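Local structure of probable tRNA pseudouridine synthase D (Methanosarcina mazei, 1Z2Z) at residues K48-T61 against T84-F98. The protein probably isomerises the uridine at position 13 of transfer RNAs to pseudouridine. Numbering follows the deposited sequence.
Sequences KYLIVELTKRDWDT and TKDKRALTTQKISIF
Two antiparallel strands of the mixed sheet of this TruD-family pseudouridine synthase, 49-57 and 90-98, pair along their length, and the loop leading into the second carries D86, the predicted nucleophile. Four hydrogen-bonded pairs, L50-I97, V52-I95, L54-Q93 and K56-T91, join the backbones, with L54 N 2.7 Å from Q93 O. The side chains of these pairs share one face, turned partly to helix 61-72, where branched aliphatic residues suit a buried layer: V52 CG2 meets I97 CD1 at 4.0 Å, and L54 CD2 lies 3.9 Å from I95 CG2. At one end, on the other face, Y49 and F98 meet obliquely, planes at 53°, with F98 CD2 over the rim of the tyrosine ring.

K56, long enough to span strand and loop, sets CG between its backbone N and carbonyl carbon (chi1 67°) and bends further out, carrying NZ to T91 OG1 at 2.7 Å and, weakly, to D86 O at 3.3 Å. A methionine in its place would probably leave the T91 hydroxyl without its ammonium donor and remove the weak tie to the D86 carbonyl. D86's carboxylate itself pairs with R27. Buried T91 offers a compact hydroxyl that also bonds a water, which lies 2.9 Å from L54 O and 3.0 Å from Q93 OE1.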
loop_
_atom_site.group_PDB
_atom_site.type_symbol
_atom_site.label_atom_id
_atom_site.label_comp_id
_atom_site.label_asym_id
_atom_site.label_seq_id
_atom_site.Cartn_x
_atom_site.Cartn_y
_atom_site.Cartn_z
ATOM N N LYS A 48 18.123 -28.432 -4.325
ATOM C CA LYS A 48 17.560 -28.955 -3.086
ATOM C C LYS A 48 16.279 -28.241 -2.683
ATOM O O LYS A 48 15.833 -28.357 -1.550
ATOM C CB LYS A 48 18.594 -28.854 -1.958
ATOM C CG LYS A 48 18.937 -27.418 -1.540
ATOM C CD LYS A 48 20.338 -27.311 -0.922
ATOM C CE LYS A 48 20.724 -25.856 -0.616
ATOM N NZ LYS A 48 20.138 -25.300 0.639
ATOM N N TYR A 49 15.689 -27.513 -3.622
ATOM C CA TYR A 49 14.458 -26.777 -3.378
ATOM C C TYR A 49 13.378 -27.210 -4.379
ATOM O O TYR A 49 13.579 -27.185 -5.601
ATOM C CB TYR A 49 14.736 -25.266 -3.479
ATOM C CG TYR A 49 15.332 -24.651 -2.221
ATOM C CD1 TYR A 49 14.572 -24.548 -1.063
ATOM C CD2 TYR A 49 16.652 -24.188 -2.181
ATOM C CE1 TYR A 49 15.099 -24.009 0.104
ATOM C CE2 TYR A 49 17.193 -23.638 -1.003
ATOM C CZ TYR A 49 16.407 -23.557 0.133
ATOM O OH TYR A 49 16.889 -23.060 1.328
ATOM N N LEU A 50 12.235 -27.632 -3.848
ATOM C CA LEU A 50 11.127 -28.085 -4.682
ATOM C C LEU A 50 10.216 -26.890 -4.904
ATOM O O LEU A 50 9.791 -26.252 -3.947
ATOM C CB LEU A 50 10.384 -29.228 -3.972
ATOM C CG LEU A 50 9.452 -30.108 -4.811
ATOM C CD1 LEU A 50 8.280 -29.289 -5.229
ATOM C CD2 LEU A 50 10.174 -30.660 -6.026
ATOM N N ILE A 51 9.924 -26.580 -6.159
ATOM C CA ILE A 51 9.081 -25.423 -6.451
ATOM C C ILE A 51 7.666 -25.803 -6.868
ATOM O O ILE A 51 7.437 -26.450 -7.907
ATOM C CB ILE A 51 9.673 -24.522 -7.562
ATOM C CG1 ILE A 51 11.194 -24.353 -7.395
ATOM C CG2 ILE A 51 8.966 -23.192 -7.513
ATOM C CD1 ILE A 51 11.648 -23.862 -6.019
ATOM N N VAL A 52 6.718 -25.329 -6.073
ATOM C CA VAL A 52 5.314 -25.636 -6.263
ATOM C C VAL A 52 4.394 -24.449 -6.454
ATOM O O VAL A 52 4.595 -23.389 -5.866
ATOM C CB VAL A 52 4.801 -26.420 -5.042
ATOM C CG1 VAL A 52 3.461 -27.046 -5.352
ATOM C CG2 VAL A 52 5.815 -27.474 -4.638
ATOM N N GLU A 53 3.365 -24.646 -7.266
ATOM C CA GLU A 53 2.374 -23.607 -7.506
ATOM C C GLU A 53 1.304 -23.843 -6.455
ATOM O O GLU A 53 0.686 -24.902 -6.421
ATOM C CB GLU A 53 1.765 -23.754 -8.887
ATOM C CG GLU A 53 0.763 -22.687 -9.200
ATOM C CD GLU A 53 0.015 -22.976 -10.478
ATOM O OE1 GLU A 53 -1.158 -23.396 -10.388
ATOM O OE2 GLU A 53 0.609 -22.804 -11.568
ATOM N N LEU A 54 1.113 -22.858 -5.594
ATOM C CA LEU A 54 0.147 -22.926 -4.520
ATOM C C LEU A 54 -1.157 -22.232 -4.896
ATOM O O LEU A 54 -1.154 -21.081 -5.328
ATOM C CB LEU A 54 0.748 -22.274 -3.276
ATOM C CG LEU A 54 -0.139 -22.010 -2.057
ATOM C CD1 LEU A 54 -0.802 -23.307 -1.615
ATOM C CD2 LEU A 54 0.722 -21.409 -0.928
ATOM N N THR A 55 -2.274 -22.939 -4.758
ATOM C CA THR A 55 -3.577 -22.360 -5.062
ATOM C C THR A 55 -4.351 -22.549 -3.794
ATOM O O THR A 55 -4.524 -23.669 -3.337
ATOM C CB THR A 55 -4.287 -23.095 -6.199
ATOM O OG1 THR A 55 -3.413 -23.186 -7.338
ATOM C CG2 THR A 55 -5.549 -22.335 -6.596
ATOM N N LYS A 56 -4.802 -21.451 -3.212
ATOM C CA LYS A 56 -5.515 -21.537 -1.962
ATOM C C LYS A 56 -6.836 -20.783 -1.980
ATOM O O LYS A 56 -6.992 -19.779 -2.672
ATOM C CB LYS A 56 -4.615 -21.050 -0.822
ATOM C CG LYS A 56 -4.259 -19.570 -0.842
ATOM C CD LYS A 56 -3.218 -19.260 0.220
ATOM C CE LYS A 56 -3.419 -17.871 0.778
ATOM N NZ LYS A 56 -3.708 -16.914 -0.310
ATOM N N ARG A 57 -7.793 -21.286 -1.217
ATOM C CA ARG A 57 -9.098 -20.679 -1.166
ATOM C C ARG A 57 -9.426 -20.314 0.259
ATOM O O ARG A 57 -9.550 -21.181 1.128
ATOM C CB ARG A 57 -10.135 -21.653 -1.716
ATOM C CG ARG A 57 -11.547 -21.132 -1.670
ATOM C CD ARG A 57 -12.539 -22.069 -2.364
ATOM N NE ARG A 57 -13.895 -21.492 -2.384
ATOM C CZ ARG A 57 -14.637 -21.249 -1.299
ATOM N NH1 ARG A 57 -15.843 -20.716 -1.434
ATOM N NH2 ARG A 57 -14.184 -21.550 -0.081
ATOM N N ASP A 58 -9.549 -19.019 0.506
ATOM C CA ASP A 58 -9.880 -18.539 1.838
ATOM C C ASP A 58 -8.913 -19.040 2.925
ATOM O O ASP A 58 -9.325 -19.355 4.045
ATOM C CB ASP A 58 -11.302 -18.947 2.185
ATOM C CG ASP A 58 -11.800 -18.265 3.418
ATOM O OD1 ASP A 58 -12.805 -18.733 4.005
ATOM O OD2 ASP A 58 -11.181 -17.251 3.801
ATOM N N TRP A 59 -7.627 -19.109 2.584
ATOM C CA TRP A 59 -6.596 -19.546 3.520
ATOM C C TRP A 59 -5.636 -18.405 3.836
ATOM O O TRP A 59 -5.385 -17.539 3.001
ATOM C CB TRP A 59 -5.753 -20.675 2.932
ATOM C CG TRP A 59 -6.244 -22.064 3.154
ATOM C CD1 TRP A 59 -7.153 -22.741 2.397
ATOM C CD2 TRP A 59 -5.739 -23.001 4.113
ATOM N NE1 TRP A 59 -7.234 -24.047 2.811
ATOM C CE2 TRP A 59 -6.385 -24.234 3.860
ATOM C CE3 TRP A 59 -4.810 -22.920 5.152
ATOM C CZ2 TRP A 59 -6.111 -25.383 4.611
ATOM C CZ3 TRP A 59 -4.540 -24.053 5.898
ATOM C CH2 TRP A 59 -5.195 -25.276 5.625
ATOM N N ASP A 60 -5.088 -18.441 5.042
ATOM C CA ASP A 60 -4.121 -17.463 5.503
ATOM C C ASP A 60 -2.754 -18.108 5.321
ATOM O O ASP A 60 -2.488 -19.172 5.895
ATOM C CB ASP A 60 -4.332 -17.177 6.979
ATOM C CG ASP A 60 -3.303 -16.228 7.532
ATOM O OD1 ASP A 60 -2.755 -16.511 8.614
ATOM O OD2 ASP A 60 -3.051 -15.184 6.887
ATOM N N THR A 61 -1.890 -17.465 4.537
ATOM C CA THR A 61 -0.548 -17.977 4.261
ATOM C C THR A 61 0.216 -18.458 5.489
ATOM O O THR A 61 0.807 -19.540 5.478
ATOM C CB THR A 61 0.303 -16.919 3.545
ATOM O OG1 THR A 61 -0.386 -16.471 2.370
ATOM C CG2 THR A 61 1.641 -17.510 3.138
ATOM N N THR A 84 2.877 -12.299 -0.027
ATOM C CA THR A 84 1.681 -12.810 0.621
ATOM C C THR A 84 0.329 -12.412 0.011
ATOM O O THR A 84 -0.069 -11.253 0.061
ATOM C CB THR A 84 1.686 -12.449 2.097
ATOM O OG1 THR A 84 2.810 -13.071 2.729
ATOM C CG2 THR A 84 0.414 -12.947 2.766
ATOM N N LYS A 85 -0.389 -13.390 -0.537
ATOM C CA LYS A 85 -1.686 -13.127 -1.147
ATOM C C LYS A 85 -2.787 -13.104 -0.093
ATOM O O LYS A 85 -2.661 -13.708 0.981
ATOM C CB LYS A 85 -1.999 -14.181 -2.204
ATOM C CG LYS A 85 -0.801 -14.622 -3.014
ATOM C CD LYS A 85 -0.208 -13.506 -3.852
ATOM C CE LYS A 85 1.159 -13.918 -4.405
ATOM N NZ LYS A 85 1.679 -13.025 -5.496
ATOM N N ASP A 86 -3.868 -12.392 -0.412
ATOM C CA ASP A 86 -5.029 -12.242 0.475
ATOM C C ASP A 86 -5.664 -13.575 0.865
ATOM O O ASP A 86 -5.854 -14.465 0.032
ATOM C CB ASP A 86 -6.111 -11.385 -0.202
ATOM C CG ASP A 86 -5.764 -9.906 -0.260
ATOM O OD1 ASP A 86 -6.244 -9.234 -1.208
ATOM O OD2 ASP A 86 -5.040 -9.415 0.637
ATOM N N LYS A 87 -5.998 -13.674 2.147
ATOM C CA LYS A 87 -6.651 -14.836 2.724
ATOM C C LYS A 87 -8.045 -14.971 2.077
ATOM O O LYS A 87 -8.294 -15.914 1.313
ATOM C CB LYS A 87 -6.713 -14.655 4.257
ATOM C CG LYS A 87 -8.008 -15.017 4.987
ATOM C CD LYS A 87 -8.343 -16.505 4.935
ATOM C CE LYS A 87 -9.399 -16.875 5.965
ATOM N NZ LYS A 87 -8.805 -16.866 7.315
ATOM N N ARG A 88 -8.937 -14.016 2.336
ATOM C CA ARG A 88 -10.272 -14.081 1.751
ATOM C C ARG A 88 -10.257 -13.925 0.242
ATOM O O ARG A 88 -10.673 -12.888 -0.275
ATOM C CB ARG A 88 -11.203 -13.012 2.345
ATOM C CG ARG A 88 -12.672 -13.210 1.926
ATOM C CD ARG A 88 -13.676 -12.484 2.834
ATOM N NE ARG A 88 -15.068 -12.704 2.417
ATOM C CZ ARG A 88 -15.715 -13.869 2.500
ATOM N NH1 ARG A 88 -15.109 -14.941 2.989
ATOM N NH2 ARG A 88 -16.969 -13.963 2.084
ATOM N N ALA A 89 -9.803 -14.947 -0.475
ATOM C CA ALA A 89 -9.759 -14.857 -1.930
ATOM C C ALA A 89 -9.256 -16.142 -2.550
ATOM O O ALA A 89 -8.787 -17.032 -1.850
ATOM C CB ALA A 89 -8.856 -13.713 -2.343
ATOM N N LEU A 90 -9.371 -16.254 -3.863
ATOM C CA LEU A 90 -8.863 -17.432 -4.536
ATOM C C LEU A 90 -7.561 -16.981 -5.179
ATOM O O LEU A 90 -7.552 -16.238 -6.168
ATOM C CB LEU A 90 -9.845 -17.938 -5.589
ATOM C CG LEU A 90 -9.263 -19.027 -6.493
ATOM C CD1 LEU A 90 -8.754 -20.183 -5.671
ATOM C CD2 LEU A 90 -10.301 -19.463 -7.492
ATOM N N THR A 91 -6.459 -17.452 -4.614
ATOM C CA THR A 91 -5.147 -17.047 -5.075
ATOM C C THR A 91 -4.174 -18.155 -5.446
ATOM O O THR A 91 -4.058 -19.159 -4.744
ATOM C CB THR A 91 -4.472 -16.225 -4.006
ATOM O OG1 THR A 91 -3.986 -17.109 -2.987
ATOM C CG2 THR A 91 -5.463 -15.258 -3.382
ATOM N N THR A 92 -3.445 -17.914 -6.533
ATOM C CA THR A 92 -2.433 -18.808 -7.082
ATOM C C THR A 92 -1.062 -18.105 -6.983
ATOM O O THR A 92 -0.964 -16.904 -7.246
ATOM C CB THR A 92 -2.745 -19.069 -8.562
ATOM O OG1 THR A 92 -4.066 -19.606 -8.676
ATOM C CG2 THR A 92 -1.757 -20.028 -9.182
ATOM N N GLN A 93 -0.009 -18.832 -6.617
ATOM C CA GLN A 93 1.323 -18.235 -6.508
ATOM C C GLN A 93 2.401 -19.305 -6.497
ATOM O O GLN A 93 2.112 -20.486 -6.315
ATOM C CB GLN A 93 1.464 -17.440 -5.221
ATOM C CG GLN A 93 1.562 -18.313 -3.996
ATOM C CD GLN A 93 1.449 -17.515 -2.729
ATOM O OE1 GLN A 93 0.589 -17.770 -1.880
ATOM N NE2 GLN A 93 2.310 -16.528 -2.597
ATOM N N LYS A 94 3.655 -18.891 -6.682
ATOM C CA LYS A 94 4.756 -19.841 -6.677
ATOM C C LYS A 94 5.409 -19.859 -5.287
ATOM O O LYS A 94 5.513 -18.828 -4.631
ATOM C CB LYS A 94 5.767 -19.463 -7.761
ATOM C CG LYS A 94 7.107 -20.181 -7.659
ATOM C CD LYS A 94 8.026 -19.841 -8.831
ATOM C CE LYS A 94 7.448 -20.348 -10.140
ATOM N NZ LYS A 94 8.324 -20.135 -11.337
ATOM N N ILE A 95 5.795 -21.038 -4.817
ATOM C CA ILE A 95 6.440 -21.152 -3.521
ATOM C C ILE A 95 7.590 -22.140 -3.618
ATOM O O ILE A 95 7.761 -22.829 -4.633
ATOM C CB ILE A 95 5.472 -21.645 -2.413
ATOM C CG1 ILE A 95 4.997 -23.068 -2.709
ATOM C CG2 ILE A 95 4.297 -20.689 -2.274
ATOM C CD1 ILE A 95 4.363 -23.768 -1.473
ATOM N N SER A 96 8.403 -22.200 -2.579
ATOM C CA SER A 96 9.502 -23.149 -2.596
ATOM C C SER A 96 9.482 -23.924 -1.294
ATOM O O SER A 96 9.107 -23.395 -0.242
ATOM C CB SER A 96 10.849 -22.444 -2.771
ATOM O OG SER A 96 11.205 -21.750 -1.590
ATOM N N ILE A 97 9.881 -25.186 -1.384
ATOM C CA ILE A 97 9.913 -26.071 -0.232
ATOM C C ILE A 97 11.242 -26.783 -0.210
ATOM O O ILE A 97 11.612 -27.468 -1.169
ATOM C CB ILE A 97 8.804 -27.134 -0.310
ATOM C CG1 ILE A 97 7.438 -26.463 -0.539
ATOM C CG2 ILE A 97 8.806 -27.947 0.969
ATOM C CD1 ILE A 97 6.286 -27.436 -0.678
ATOM N N PHE A 98 11.951 -26.629 0.898
ATOM C CA PHE A 98 13.264 -27.224 1.040
ATOM C C PHE A 98 13.264 -28.716 1.274
ATOM O O PHE A 98 12.487 -29.257 2.075
ATOM C CB PHE A 98 14.034 -26.536 2.177
ATOM C CG PHE A 98 15.340 -27.200 2.529
ATOM C CD1 PHE A 98 15.538 -27.745 3.783
ATOM C CD2 PHE A 98 16.378 -27.265 1.608
ATOM C CE1 PHE A 98 16.767 -28.340 4.121
ATOM C CE2 PHE A 98 17.606 -27.859 1.942
ATOM C CZ PHE A 98 17.797 -28.395 3.192
HETATM O O HOH W 1 -1.575 -18.747 -3.725
HETATM O O HOH W 2 -12.738 -15.135 5.360
HETATM O O HOH W 3 -3.143 -14.677 4.263
#